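Local coordinates for protein ComZ (Thermus thermophilus, PDB 6QVI) that probably acts as a DNA receptor at the tip of the competence pilus and carries a pseudopilin-like domain and a beta-solenoid domain, at residues 321-326 against 345-350; 335-340 against 380-385; 387-392 against 426-431; 441-446 against 458-463. One frame throughout, in Å; residues are numbered along the deposited sequence.

Contact 1: residues 321-326 against 345-350; sequences ATLSPS and CTFTRL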
loop_
_atom_site.group_PDB
_atom_site.type_symbol
_atom_site.label_atom_id
_atom_site.label_comp_id
_atom_site.label_asym_id
_atom_site.label_seq_id
_atom_site.Cartn_x
_atom_site.Cartn_y
_atom_site.Cartn_z
ATOM N N ALA A 321 10.894 2.554 -32.898
ATOM C CA ALA A 321 10.689 1.144 -33.157
ATOM C C ALA A 321 9.344 1.001 -33.849
ATOM O O ALA A 321 8.404 1.751 -33.568
ATOM C CB ALA A 321 10.740 0.321 -31.864
ATOM N N THR A 322 9.266 0.026 -34.745
ATOM C CA THR A 322 8.114 -0.167 -35.607
ATOM C C THR A 322 7.041 -1.010 -34.942
ATOM O O THR A 322 7.333 -1.844 -34.083
ATOM C CB THR A 322 8.571 -0.845 -36.880
ATOM O OG1 THR A 322 9.038 -2.160 -36.545
ATOM C CG2 THR A 322 9.715 -0.045 -37.484
ATOM N N LEU A 323 5.790 -0.778 -35.345
ATOM C CA LEU A 323 4.651 -1.577 -34.905
ATOM C C LEU A 323 4.058 -2.375 -36.059
ATOM O O LEU A 323 4.250 -2.051 -37.237
ATOM C CB LEU A 323 3.557 -0.696 -34.297
ATOM C CG LEU A 323 3.772 -0.130 -32.889
ATOM C CD1 LEU A 323 2.559 0.695 -32.476
ATOM C CD2 LEU A 323 4.067 -1.230 -31.842
ATOM N N SER A 324 3.326 -3.436 -35.704
ATOM C CA SER A 324 2.603 -4.184 -36.731
ATOM C C SER A 324 1.215 -3.577 -36.953
ATOM O O SER A 324 0.547 -3.178 -35.991
ATOM C CB SER A 324 2.472 -5.658 -36.341
ATOM O OG SER A 324 1.284 -6.243 -36.849
ATOM N N PRO A 325 0.759 -3.499 -38.205
ATOM C CA PRO A 325 -0.598 -2.976 -38.455
ATOM C C PRO A 325 -1.716 -3.775 -37.783
ATOM O O PRO A 325 -2.775 -3.207 -37.496
ATOM C CB PRO A 325 -0.714 -3.019 -39.991
ATOM C CG PRO A 325 0.694 -3.197 -40.509
ATOM C CD PRO A 325 1.426 -3.948 -39.439
ATOM N N SER A 326 -1.537 -5.083 -37.563
ATOM C CA SER A 326 -2.480 -5.848 -36.747
ATOM C C SER A 326 -2.768 -5.120 -35.435
ATOM O O SER A 326 -3.922 -5.041 -34.988
ATOM C CB SER A 326 -1.954 -7.247 -36.446
ATOM O OG SER A 326 -0.690 -7.200 -35.809
ATOM N N CYS A 345 0.786 -6.509 -30.216
ATOM C CA CYS A 345 1.275 -5.142 -30.070
ATOM C C CYS A 345 2.684 -5.095 -29.519
ATOM O O CYS A 345 2.981 -4.254 -28.672
ATOM C CB CYS A 345 0.358 -4.311 -29.185
ATOM S SG CYS A 345 -1.143 -3.830 -29.994
ATOM N N THR A 346 3.570 -5.985 -29.945
ATOM C CA THR A 346 4.936 -5.911 -29.462
ATOM C C THR A 346 5.845 -5.274 -30.501
ATOM O O THR A 346 5.512 -5.166 -31.688
ATOM C CB THR A 346 5.471 -7.286 -29.063
ATOM O OG1 THR A 346 5.611 -8.110 -30.226
ATOM C CG2 THR A 346 4.533 -7.948 -28.055
ATOM N N PHE A 347 7.008 -4.840 -30.024
ATOM C CA PHE A 347 8.037 -4.261 -30.868
ATOM C C PHE A 347 9.377 -4.653 -30.262
ATOM O O PHE A 347 9.465 -5.005 -29.080
ATOM C CB PHE A 347 7.909 -2.736 -30.972
ATOM C CG PHE A 347 8.042 -2.032 -29.653
ATOM C CD1 PHE A 347 6.926 -1.796 -28.865
ATOM C CD2 PHE A 347 9.294 -1.623 -29.187
ATOM C CE1 PHE A 347 7.048 -1.147 -27.630
ATOM C CE2 PHE A 347 9.425 -0.984 -27.959
ATOM C CZ PHE A 347 8.299 -0.744 -27.180
ATOM N N THR A 348 10.449 -4.545 -31.026
ATOM C CA THR A 348 11.739 -4.907 -30.495
ATOM C C THR A 348 12.632 -3.725 -30.421
ATOM O O THR A 348 12.775 -3.001 -31.376
ATOM C CB THR A 348 12.445 -5.841 -31.429
ATOM O OG1 THR A 348 12.662 -5.138 -32.646
ATOM C CG2 THR A 348 11.587 -7.023 -31.694
ATOM N N ARG A 349 13.283 -3.570 -29.287
ATOM C CA ARG A 349 14.170 -2.458 -29.083
ATOM C C ARG A 349 15.515 -2.634 -29.730
ATOM O O ARG A 349 15.846 -3.661 -30.295
ATOM C CB ARG A 349 14.405 -2.235 -27.602
ATOM C CG ARG A 349 13.144 -2.046 -26.804
ATOM C CD ARG A 349 13.359 -1.118 -25.629
ATOM N NE ARG A 349 12.183 -1.116 -24.785
ATOM C CZ ARG A 349 11.611 -2.221 -24.344
ATOM N NH1 ARG A 349 12.122 -3.389 -24.661
ATOM N NH2 ARG A 349 10.537 -2.160 -23.587
ATOM N N LEU A 350 16.298 -1.586 -29.591
ATOM C CA LEU A 350 17.642 -1.499 -30.097
ATOM C C LEU A 350 18.430 -2.690 -29.633
ATOM O O LEU A 350 18.990 -3.413 -30.431
ATOM C CB LEU A 350 18.284 -0.232 -29.545
ATOM C CG LEU A 350 17.345 0.670 -28.727
ATOM C CD1 LEU A 350 18.050 1.862 -28.098
ATOM C CD2 LEU A 350 16.162 1.132 -29.562
#

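Contact 2: residues 335-340 against 380-385; sequences TLTLDT and DAVLNR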
loop_
_atom_site.group_PDB
_atom_site.type_symbol
_atom_site.label_atom_id
_atom_site.label_comp_id
_atom_site.label_asym_id
_atom_site.label_seq_id
_atom_site.Cartn_x
_atom_site.Cartn_y
_atom_site.Cartn_z
ATOM N N THR A 335 -12.180 1.181 -29.023
ATOM C CA THR A 335 -12.406 0.164 -28.008
ATOM C C THR A 335 -11.598 -1.041 -28.442
ATOM O O THR A 335 -11.833 -1.597 -29.522
ATOM C CB THR A 335 -13.888 -0.217 -27.856
ATOM O OG1 THR A 335 -14.612 0.854 -27.236
ATOM C CG2 THR A 335 -14.023 -1.475 -27.020
ATOM N N LEU A 336 -10.663 -1.434 -27.584
ATOM C CA LEU A 336 -9.817 -2.589 -27.798
ATOM C C LEU A 336 -10.515 -3.745 -27.105
ATOM O O LEU A 336 -10.578 -3.796 -25.878
ATOM C CB LEU A 336 -8.460 -2.355 -27.155
ATOM C CG LEU A 336 -7.200 -3.136 -27.494
ATOM C CD1 LEU A 336 -6.143 -2.571 -26.599
ATOM C CD2 LEU A 336 -7.345 -4.579 -27.260
ATOM N N THR A 337 -10.995 -4.706 -27.866
ATOM C CA THR A 337 -11.590 -5.863 -27.260
ATOM C C THR A 337 -10.682 -6.977 -27.632
ATOM O O THR A 337 -10.281 -7.090 -28.734
ATOM C CB THR A 337 -13.040 -6.101 -27.680
ATOM O OG1 THR A 337 -13.187 -7.394 -28.258
ATOM C CG2 THR A 337 -13.486 -5.070 -28.638
ATOM N N LEU A 338 -10.356 -7.821 -26.699
ATOM C CA LEU A 338 -9.422 -8.897 -27.005
ATOM C C LEU A 338 -10.185 -10.060 -27.629
ATOM O O LEU A 338 -10.165 -10.197 -28.857
ATOM C CB LEU A 338 -8.684 -9.322 -25.750
ATOM C CG LEU A 338 -7.734 -8.247 -25.244
ATOM C CD1 LEU A 338 -6.821 -8.837 -24.240
ATOM C CD2 LEU A 338 -6.920 -7.757 -26.366
ATOM N N ASP A 339 -10.849 -10.894 -26.834
ATOM C CA ASP A 339 -11.747 -11.962 -27.362
ATOM C C ASP A 339 -10.993 -12.984 -28.219
ATOM O O ASP A 339 -9.919 -13.459 -27.820
ATOM C CB ASP A 339 -12.923 -11.300 -28.072
ATOM C CG ASP A 339 -14.185 -12.150 -28.027
ATOM O OD1 ASP A 339 -14.098 -13.316 -27.581
ATOM O OD2 ASP A 339 -15.270 -11.646 -28.402
ATOM N N THR A 340 -11.516 -13.366 -29.389
ATOM C CA THR A 340 -11.105 -14.547 -30.151
ATOM C C THR A 340 -10.097 -14.310 -31.293
ATOM O O THR A 340 -9.836 -15.247 -32.060
ATOM C CB THR A 340 -12.349 -15.247 -30.700
ATOM O OG1 THR A 340 -11.966 -16.411 -31.441
ATOM C CG2 THR A 340 -13.152 -14.306 -31.569
ATOM N N ASP A 380 -11.094 2.409 -24.908
ATOM C CA ASP A 380 -11.560 1.497 -23.886
ATOM C C ASP A 380 -10.956 0.120 -24.136
ATOM O O ASP A 380 -10.474 -0.190 -25.227
ATOM C CB ASP A 380 -13.086 1.458 -23.862
ATOM C CG ASP A 380 -13.685 2.737 -23.253
ATOM O OD1 ASP A 380 -14.918 2.981 -23.326
ATOM O OD2 ASP A 380 -12.884 3.511 -22.676
ATOM N N ALA A 381 -10.958 -0.706 -23.105
ATOM C CA ALA A 381 -10.463 -2.059 -23.255
ATOM C C ALA A 381 -11.476 -3.010 -22.661
ATOM O O ALA A 381 -12.011 -2.739 -21.584
ATOM C CB ALA A 381 -9.087 -2.226 -22.578
ATOM N N VAL A 382 -11.741 -4.113 -23.357
ATOM C CA VAL A 382 -12.536 -5.193 -22.790
ATOM C C VAL A 382 -11.749 -6.468 -23.079
ATOM O O VAL A 382 -11.205 -6.629 -24.185
ATOM C CB VAL A 382 -13.970 -5.274 -23.398
ATOM C CG1 VAL A 382 -14.628 -3.860 -23.510
ATOM C CG2 VAL A 382 -14.048 -6.148 -24.627
ATOM N N LEU A 383 -11.552 -7.294 -22.046
ATOM C CA LEU A 383 -11.025 -8.645 -22.189
ATOM C C LEU A 383 -12.217 -9.549 -22.003
ATOM O O LEU A 383 -12.792 -9.609 -20.908
ATOM C CB LEU A 383 -9.934 -8.982 -21.173
ATOM C CG LEU A 383 -8.624 -8.243 -21.182
ATOM C CD1 LEU A 383 -8.838 -6.956 -20.508
ATOM C CD2 LEU A 383 -7.665 -9.086 -20.382
ATOM N N ASN A 384 -12.600 -10.225 -23.073
ATOM C CA ASN A 384 -13.882 -10.888 -23.098
ATOM C C ASN A 384 -13.798 -12.379 -22.846
ATOM O O ASN A 384 -14.837 -13.039 -22.847
ATOM C CB ASN A 384 -14.556 -10.626 -24.436
ATOM C CG ASN A 384 -16.049 -10.584 -24.326
ATOM O OD1 ASN A 384 -16.719 -9.842 -25.040
ATOM N ND2 ASN A 384 -16.591 -11.406 -23.435
ATOM N N ARG A 385 -12.623 -12.922 -22.553
ATOM C CA ARG A 385 -12.531 -14.352 -22.303
ATOM C C ARG A 385 -11.460 -14.591 -21.251
ATOM O O ARG A 385 -10.563 -13.759 -21.078
ATOM C CB ARG A 385 -12.218 -15.134 -23.592
ATOM C CG ARG A 385 -13.211 -14.862 -24.720
ATOM C CD ARG A 385 -13.629 -16.113 -25.476
ATOM N NE ARG A 385 -12.565 -17.098 -25.518
ATOM C CZ ARG A 385 -12.782 -18.396 -25.662
ATOM N NH1 ARG A 385 -14.027 -18.845 -25.769
ATOM N NH2 ARG A 385 -11.763 -19.243 -25.683
#

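Contact 3: residues 387-392 against 426-431; sequences VDYRAQ and GLFPNH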
loop_
_atom_site.group_PDB
_atom_site.type_symbol
_atom_site.label_atom_id
_atom_site.label_comp_id
_atom_site.label_asym_id
_atom_site.label_seq_id
_atom_site.Cartn_x
_atom_site.Cartn_y
_atom_site.Cartn_z
ATOM N N VAL A 387 -8.179 -15.416 -19.406
ATOM C CA VAL A 387 -6.868 -15.201 -19.933
ATOM C C VAL A 387 -5.820 -15.222 -18.856
ATOM O O VAL A 387 -6.012 -14.707 -17.798
ATOM C CB VAL A 387 -6.891 -13.840 -20.628
ATOM C CG1 VAL A 387 -7.649 -12.858 -19.783
ATOM C CG2 VAL A 387 -5.519 -13.315 -20.953
ATOM N N ASP A 388 -4.713 -15.865 -19.148
ATOM C CA ASP A 388 -3.597 -15.982 -18.262
ATOM C C ASP A 388 -2.671 -14.867 -18.614
ATOM O O ASP A 388 -2.548 -14.526 -19.776
ATOM C CB ASP A 388 -2.863 -17.272 -18.546
ATOM C CG ASP A 388 -3.119 -18.316 -17.525
ATOM O OD1 ASP A 388 -4.234 -18.353 -16.981
ATOM O OD2 ASP A 388 -2.206 -19.113 -17.285
ATOM N N TYR A 389 -1.990 -14.295 -17.643
ATOM C CA TYR A 389 -1.102 -13.229 -18.008
ATOM C C TYR A 389 0.292 -13.510 -17.613
ATOM O O TYR A 389 0.535 -14.369 -16.818
ATOM C CB TYR A 389 -1.581 -11.891 -17.483
ATOM C CG TYR A 389 -1.457 -11.663 -16.010
ATOM C CD1 TYR A 389 -0.236 -11.588 -15.403
ATOM C CD2 TYR A 389 -2.576 -11.477 -15.239
ATOM C CE1 TYR A 389 -0.136 -11.356 -14.057
ATOM C CE2 TYR A 389 -2.485 -11.248 -13.896
ATOM C CZ TYR A 389 -1.262 -11.187 -13.317
ATOM O OH TYR A 389 -1.183 -10.951 -11.983
ATOM N N ARG A 390 1.205 -12.806 -18.247
ATOM C CA ARG A 390 2.610 -12.909 -17.974
ATOM C C ARG A 390 3.082 -11.499 -18.139
ATOM O O ARG A 390 2.772 -10.876 -19.127
ATOM C CB ARG A 390 3.298 -13.769 -19.012
ATOM C CG ARG A 390 2.873 -15.219 -19.032
ATOM C CD ARG A 390 3.316 -15.889 -20.320
ATOM N NE ARG A 390 4.588 -16.581 -20.195
ATOM C CZ ARG A 390 4.790 -17.816 -20.620
ATOM N NH1 ARG A 390 3.806 -18.473 -21.196
ATOM N NH2 ARG A 390 5.970 -18.390 -20.472
ATOM N N ALA A 391 3.840 -10.980 -17.190
ATOM C CA ALA A 391 4.280 -9.612 -17.306
ATOM C C ALA A 391 5.652 -9.385 -16.771
ATOM O O ALA A 391 6.012 -9.935 -15.762
ATOM C CB ALA A 391 3.321 -8.725 -16.566
ATOM N N GLN A 392 6.416 -8.539 -17.435
ATOM C CA GLN A 392 7.735 -8.243 -16.955
ATOM C C GLN A 392 8.193 -6.921 -17.446
ATOM O O GLN A 392 7.651 -6.387 -18.370
ATOM C CB GLN A 392 8.716 -9.307 -17.388
ATOM C CG GLN A 392 8.629 -9.723 -18.834
ATOM C CD GLN A 392 9.872 -10.457 -19.268
ATOM O OE1 GLN A 392 10.983 -10.062 -18.940
ATOM N NE2 GLN A 392 9.690 -11.530 -20.006
ATOM N N GLY A 426 5.273 -17.058 -13.466
ATOM C CA GLY A 426 5.544 -16.663 -12.098
ATOM C C GLY A 426 4.296 -16.797 -11.264
ATOM O O GLY A 426 3.234 -17.040 -11.793
ATOM N N LEU A 427 4.410 -16.622 -9.960
ATOM C CA LEU A 427 3.252 -16.769 -9.088
ATOM C C LEU A 427 3.027 -15.501 -8.275
ATOM O O LEU A 427 3.973 -14.785 -7.924
ATOM C CB LEU A 427 3.425 -17.992 -8.170
ATOM C CG LEU A 427 3.184 -19.350 -8.844
ATOM C CD1 LEU A 427 4.148 -20.497 -8.330
ATOM C CD2 LEU A 427 1.734 -19.704 -8.695
ATOM N N PHE A 428 1.757 -15.242 -7.982
ATOM C CA PHE A 428 1.368 -14.076 -7.208
ATOM C C PHE A 428 1.877 -14.197 -5.774
ATOM O O PHE A 428 1.777 -15.267 -5.164
ATOM C CB PHE A 428 -0.149 -13.959 -7.185
ATOM C CG PHE A 428 -0.652 -12.554 -7.245
ATOM C CD1 PHE A 428 -0.425 -11.774 -8.364
ATOM C CD2 PHE A 428 -1.327 -11.999 -6.170
ATOM C CE1 PHE A 428 -0.887 -10.469 -8.429
ATOM C CE2 PHE A 428 -1.785 -10.692 -6.222
ATOM C CZ PHE A 428 -1.564 -9.925 -7.364
ATOM N N PRO A 429 2.379 -13.106 -5.186
ATOM C CA PRO A 429 2.430 -11.806 -5.844
ATOM C C PRO A 429 3.813 -11.478 -6.383
ATOM O O PRO A 429 4.169 -10.303 -6.442
ATOM C CB PRO A 429 2.056 -10.840 -4.723
ATOM C CG PRO A 429 2.563 -11.531 -3.460
ATOM C CD PRO A 429 2.819 -13.002 -3.787
ATOM N N ASN A 430 4.550 -12.505 -6.729
ATOM C CA ASN A 430 5.801 -12.244 -7.337
ATOM C C ASN A 430 5.527 -12.151 -8.827
ATOM O O ASN A 430 6.474 -12.184 -9.565
ATOM C CB ASN A 430 6.751 -13.387 -7.086
ATOM C CG ASN A 430 7.260 -13.413 -5.671
ATOM O OD1 ASN A 430 6.817 -12.646 -4.838
ATOM N ND2 ASN A 430 8.199 -14.297 -5.396
ATOM N N HIS A 431 4.314 -11.901 -9.266
ATOM C CA HIS A 431 4.046 -11.796 -10.669
ATOM C C HIS A 431 2.727 -11.124 -10.737
ATOM O O HIS A 431 1.718 -11.748 -10.540
ATOM C CB HIS A 431 3.914 -13.174 -11.232
ATOM C CG HIS A 431 3.550 -13.194 -12.666
ATOM N ND1 HIS A 431 2.970 -14.286 -13.259
ATOM C CD2 HIS A 431 3.678 -12.260 -13.629
ATOM C CE1 HIS A 431 2.760 -14.024 -14.531
ATOM N NE2 HIS A 431 3.177 -12.802 -14.780
#

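Contact 4: residues 441-446 against 458-463; sequences IYQRGQ and FRVVKG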
loop_
_atom_site.group_PDB
_atom_site.type_symbol
_atom_site.label_atom_id
_atom_site.label_comp_id
_atom_site.label_asym_id
_atom_site.label_seq_id
_atom_site.Cartn_x
_atom_site.Cartn_y
_atom_site.Cartn_z
ATOM N N ILE A 441 -14.286 0.614 -14.049
ATOM C CA ILE A 441 -13.900 -0.788 -14.199
ATOM C C ILE A 441 -15.092 -1.660 -13.856
ATOM O O ILE A 441 -15.674 -1.538 -12.775
ATOM C CB ILE A 441 -12.710 -1.196 -13.312
ATOM C CG1 ILE A 441 -11.439 -0.526 -13.782
ATOM C CG2 ILE A 441 -12.541 -2.732 -13.330
ATOM C CD1 ILE A 441 -10.269 -1.168 -13.214
ATOM N N TYR A 442 -15.404 -2.583 -14.746
ATOM C CA TYR A 442 -16.458 -3.549 -14.534
ATOM C C TYR A 442 -15.813 -4.917 -14.623
ATOM O O TYR A 442 -15.279 -5.283 -15.680
ATOM C CB TYR A 442 -17.565 -3.392 -15.579
ATOM C CG TYR A 442 -18.929 -3.900 -15.139
ATOM C CD1 TYR A 442 -19.107 -5.204 -14.694
ATOM C CD2 TYR A 442 -20.024 -3.042 -15.110
ATOM C CE1 TYR A 442 -20.352 -5.642 -14.270
ATOM C CE2 TYR A 442 -21.257 -3.460 -14.679
ATOM C CZ TYR A 442 -21.429 -4.762 -14.264
ATOM O OH TYR A 442 -22.685 -5.176 -13.836
ATOM N N GLN A 443 -15.893 -5.680 -13.536
ATOM C CA GLN A 443 -15.433 -7.066 -13.528
ATOM C C GLN A 443 -16.639 -8.013 -13.517
ATOM O O GLN A 443 -17.348 -8.115 -12.506
ATOM C CB GLN A 443 -14.530 -7.329 -12.326
ATOM C CG GLN A 443 -14.374 -8.796 -11.989
ATOM C CD GLN A 443 -13.641 -8.993 -10.696
ATOM O OE1 GLN A 443 -13.030 -8.060 -10.180
ATOM N NE2 GLN A 443 -13.646 -10.215 -10.178
ATOM N N ARG A 444 -16.833 -8.749 -14.613
ATOM C CA ARG A 444 -17.800 -9.838 -14.603
ATOM C C ARG A 444 -17.153 -11.228 -14.604
ATOM O O ARG A 444 -17.878 -12.228 -14.435
ATOM C CB ARG A 444 -18.782 -9.725 -15.795
ATOM C CG ARG A 444 -19.204 -8.298 -16.201
ATOM C CD ARG A 444 -20.121 -8.231 -17.442
ATOM N NE ARG A 444 -20.760 -6.914 -17.567
ATOM C CZ ARG A 444 -20.220 -5.834 -18.131
ATOM N NH1 ARG A 444 -19.002 -5.857 -18.657
ATOM N NH2 ARG A 444 -20.920 -4.708 -18.150
ATOM N N GLY A 445 -15.822 -11.315 -14.765
ATOM C CA GLY A 445 -15.118 -12.571 -14.536
ATOM C C GLY A 445 -15.126 -12.987 -13.078
ATOM O O GLY A 445 -15.224 -12.159 -12.169
ATOM N N GLN A 446 -15.072 -14.298 -12.844
ATOM C CA GLN A 446 -15.279 -14.722 -11.469
ATOM C C GLN A 446 -14.051 -14.468 -10.607
ATOM O O GLN A 446 -14.180 -14.100 -9.438
ATOM C CB GLN A 446 -15.711 -16.193 -11.428
ATOM C CG GLN A 446 -17.236 -16.281 -11.487
ATOM C CD GLN A 446 -17.869 -17.468 -10.762
ATOM O OE1 GLN A 446 -19.099 -17.537 -10.688
ATOM N NE2 GLN A 446 -17.054 -18.388 -10.225
ATOM N N PHE A 458 -15.594 1.301 -9.512
ATOM C CA PHE A 458 -15.245 -0.044 -9.840
ATOM C C PHE A 458 -16.431 -0.900 -9.559
ATOM O O PHE A 458 -16.801 -1.019 -8.436
ATOM C CB PHE A 458 -14.139 -0.478 -8.953
ATOM C CG PHE A 458 -13.931 -1.929 -8.926
ATOM C CD1 PHE A 458 -12.916 -2.477 -9.609
ATOM C CD2 PHE A 458 -14.717 -2.721 -8.182
ATOM C CE1 PHE A 458 -12.696 -3.811 -9.578
ATOM C CE2 PHE A 458 -14.507 -4.058 -8.130
ATOM C CZ PHE A 458 -13.494 -4.608 -8.834
ATOM N N ARG A 459 -17.020 -1.488 -10.591
ATOM C CA ARG A 459 -18.180 -2.340 -10.456
ATOM C C ARG A 459 -17.806 -3.777 -10.462
ATOM O O ARG A 459 -16.863 -4.175 -11.074
ATOM C CB ARG A 459 -19.172 -2.120 -11.574
ATOM C CG ARG A 459 -19.818 -0.761 -11.563
ATOM C CD ARG A 459 -21.021 -0.680 -12.466
ATOM N NE ARG A 459 -21.673 0.597 -12.285
ATOM C CZ ARG A 459 -21.205 1.716 -12.775
ATOM N NH1 ARG A 459 -20.102 1.696 -13.470
ATOM N NH2 ARG A 459 -21.827 2.850 -12.569
ATOM N N VAL A 460 -18.592 -4.567 -9.772
ATOM C CA VAL A 460 -18.349 -5.975 -9.681
ATOM C C VAL A 460 -19.688 -6.647 -9.455
ATOM O O VAL A 460 -20.612 -6.052 -8.961
ATOM C CB VAL A 460 -17.377 -6.245 -8.560
ATOM C CG1 VAL A 460 -18.011 -5.914 -7.246
ATOM C CG2 VAL A 460 -16.836 -7.644 -8.598
ATOM N N VAL A 461 -19.796 -7.880 -9.884
ATOM C CA VAL A 461 -21.016 -8.660 -9.778
ATOM C C VAL A 461 -20.959 -9.546 -8.537
ATOM O O VAL A 461 -19.884 -10.032 -8.152
ATOM C CB VAL A 461 -21.181 -9.489 -11.059
ATOM C CG1 VAL A 461 -21.767 -8.627 -12.194
ATOM C CG2 VAL A 461 -19.798 -9.937 -11.472
ATOM N N LYS A 462 -22.113 -9.753 -7.897
ATOM C CA LYS A 462 -22.210 -10.716 -6.804
ATOM C C LYS A 462 -21.548 -12.039 -7.185
ATOM O O LYS A 462 -21.758 -12.554 -8.282
ATOM C CB LYS A 462 -23.683 -10.982 -6.463
ATOM C CG LYS A 462 -24.637 -9.822 -6.678
ATOM C CD LYS A 462 -26.110 -10.319 -6.746
ATOM C CE LYS A 462 -27.082 -9.358 -6.019
ATOM N NZ LYS A 462 -28.295 -10.024 -5.472
ATOM N N GLY A 463 -20.738 -12.581 -6.289
ATOM C CA GLY A 463 -20.162 -13.901 -6.480
ATOM C C GLY A 463 -18.733 -13.913 -6.954
ATOM O O GLY A 463 -18.049 -14.937 -6.806
#

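Contact 1: residues 321-326 against 345-350
Leu323 and Phe347 bring the two backbones closest, their CA atoms 5.9 Å apart, as the extended run that leads into helix 325-329 passes beside the last residues of strand 343-348 without forming a ladder with it. Phe347 does most of the work from the strand. With CG set between the backbone N and the carbonyl carbon (chi1 61°), its CB faces the other segment while the ring swings away, so it is the near part of the ring that is met. Ala321 CB lies 3.6 Å from Phe347 CD2, and on the other ortho carbon Leu323 CD2 approaches Phe347 CD1 at 4.2 Å. Both methyls come in obliquely. Between them the carbonyl of Thr322 is directed at the base of the ring, Thr322 O lying 3.3 Å from Phe347 CB. Farther out, Phe347 CE2 sits above the rim of the Arg349 guanidinium, whose NH1 bonds the carbonyl of Arg354. Ser324 occupies the N-cap position, and the helix it opens is tied to the strand by the Cys327-Cys345 disulfide. The segments thus meet mainly through apolar groups, without hydrogen bonding between them: methyls pack against the near part of one ring, which Pro318 also touches, while the disulfide provides a covalent tie nearby.

Contact 2: residues 335-340 against 380-385
Leu336 O accepts a hydrogen bond of 2.8 Å from Val382 N and also takes a CA-H...O contact from Ala381 CA at 3.1 Å. The same ladder is built from Leu336 N to Asp380 O, nearly straight at 171°, and from Leu338 N to Val382 O at 2.9 Å, so strands 335-337 and 380-383 run parallel in register. The Thr337 and Val382 side chains lie side by side on one face, and Leu336 and Ala381 point to the other; just beyond the bridges Leu338 CD1 packs 3.6 Å from Leu383 CG. Past the ladder Asp339 extends along Asn384, its CG anti to the backbone N (chi1 -151°), which lays OD1 3.4 Å from Arg385 CG. The carboxylate thus meets the aliphatic part of the arginine, while Asp339 OD1 and Arg385 NE remain 4.6 Å apart, beyond a salt bridge; Arg385 pairs instead with Glu366. Losing the Asp339 carboxylate to an alanine would probably uncover the arginine's methylenes, thin the packing beside Asn384 and remove a negative charge near the guanidinium. Strand 380-383 is shared, since strand 409-415 pairs parallel along its other edge, and Leu338 and Leu383 both reach Leu368 of strand 366-371 in the interior of the solenoid domain.

Contact 3: residues 387-392 against 426-431
His431 and Tyr389 form the aromatic part of this contact, a T-shaped pair in which the tyrosine turns its edge to the imidazole face. The ring centroids are 5.0 Å apart and the planes stand at 74°, with Tyr389 CE1 above the rim of the histidine ring. At the far end of the tyrosine, Tyr389 OH lies 3.6 Å from Phe428 CE1, while its hydrogen bond goes to the carbonyl of Met449. Phe428 in turn carries Pro429 over one ring face, across the cis peptide that joins them.

Hydrogen bonds use both imidazole nitrogens. Having CG anti to the backbone N (chi1 176°) carries the ring across to strand 387-392, where His431 NE2 accepts from Ala391 N at 3.1 Å; the donor lies in the ring plane, but the bond is bent to 140°. His431 ND1 donates to Gly426 O, also at 3.1 Å, from above the carbonyl plane. This pairing is consistent with a neutral imidazole protonated on ND1. Cutting His431 back to an alanine is likely to leave Ala391 N without its acceptor, Gly426 O without its donor and the edge of Tyr389 without the imidazole face.

Strand 387-392 pairs in parallel with strand 419-421 through Val387 and Tyr389; at Ala391 the imidazole serves as acceptor in place of a strand carbonyl, within the stacked parallel strands characteristic of a beta-solenoid.

Contact 4: residues 441-446 against 458-463
Tyr442 and Arg459 meet across two parallel strands, the aliphatic part of the arginine lying over the tyrosine ring. Arg459 CB stands 4.0 Å from the centroid of the Tyr442 ring, a CH-pi contact 18° off the normal, and Arg459 CD comes to 3.6 Å from Tyr442 CE2. The guanidinium itself leads away from the ring. Val461 CG1 touches the edge of the same ring, 3.9 Å from Tyr442 CE1. On the other face of the sheet, Ile441 CG2 packs 3.7 Å from Phe458 CD1. Gln443, its chain extended with CG anti to the backbone N (chi1 161°), points OE1 at the Phe458 edge and lies beside Val460; its amide stands almost perpendicular to the phenyl plane.

Backbone bonds set this pairing: Arg459 N reaches Ile441 O at 2.6 Å, and Gln443 N reaches Arg459 O at 3.0 Å. Such an in-register parallel ladder, with like positions stacked from turn to turn, is how successive turns of a beta-solenoid stack, here with strands 409-415 and 474-478 continuing it on the two outer edges.

A second shell fixes the key groups. Arg444 lays NH2 over the centre of the Tyr442 face opposite Arg459, and is itself held by Asp414, Asn416 and Gly481. The phenol oxygen of Tyr442 is hydrogen-bonded to the carbonyl of Gln483 and to Thr478 OG1, while Arg459 makes a salt bridge with Asp440. Gln443 NE2 donates to Gly445 O at 3.2 Å, a carbonyl that also takes a hydrogen bond from the Asn464 amide, and Phe475 meets the Phe458 ring.

The four contacts appear to lie in the large solenoid-bearing part of ComZ, away from the N-terminal helix; apart from contacts 2 and 3, whose segments adjoin in the chain, none touches another. Contacts 2 and 4 repeat one theme, a parallel ladder, with centres about 15 Å apart; strand 409-415 lies between them, pairing with 380-383 on one edge and 441-443 on the other. Contact 3, its centre about 19 Å from that of contact 2, shares the sheet that contact 1 reaches through strand 343-348. Contacts 1 and 2 interleave along the sequence, centres about 20 Å apart, whereas contacts 1 and 4 are the most distant pair, at about 33 Å. Where DNA would bind cannot be inferred from these contacts.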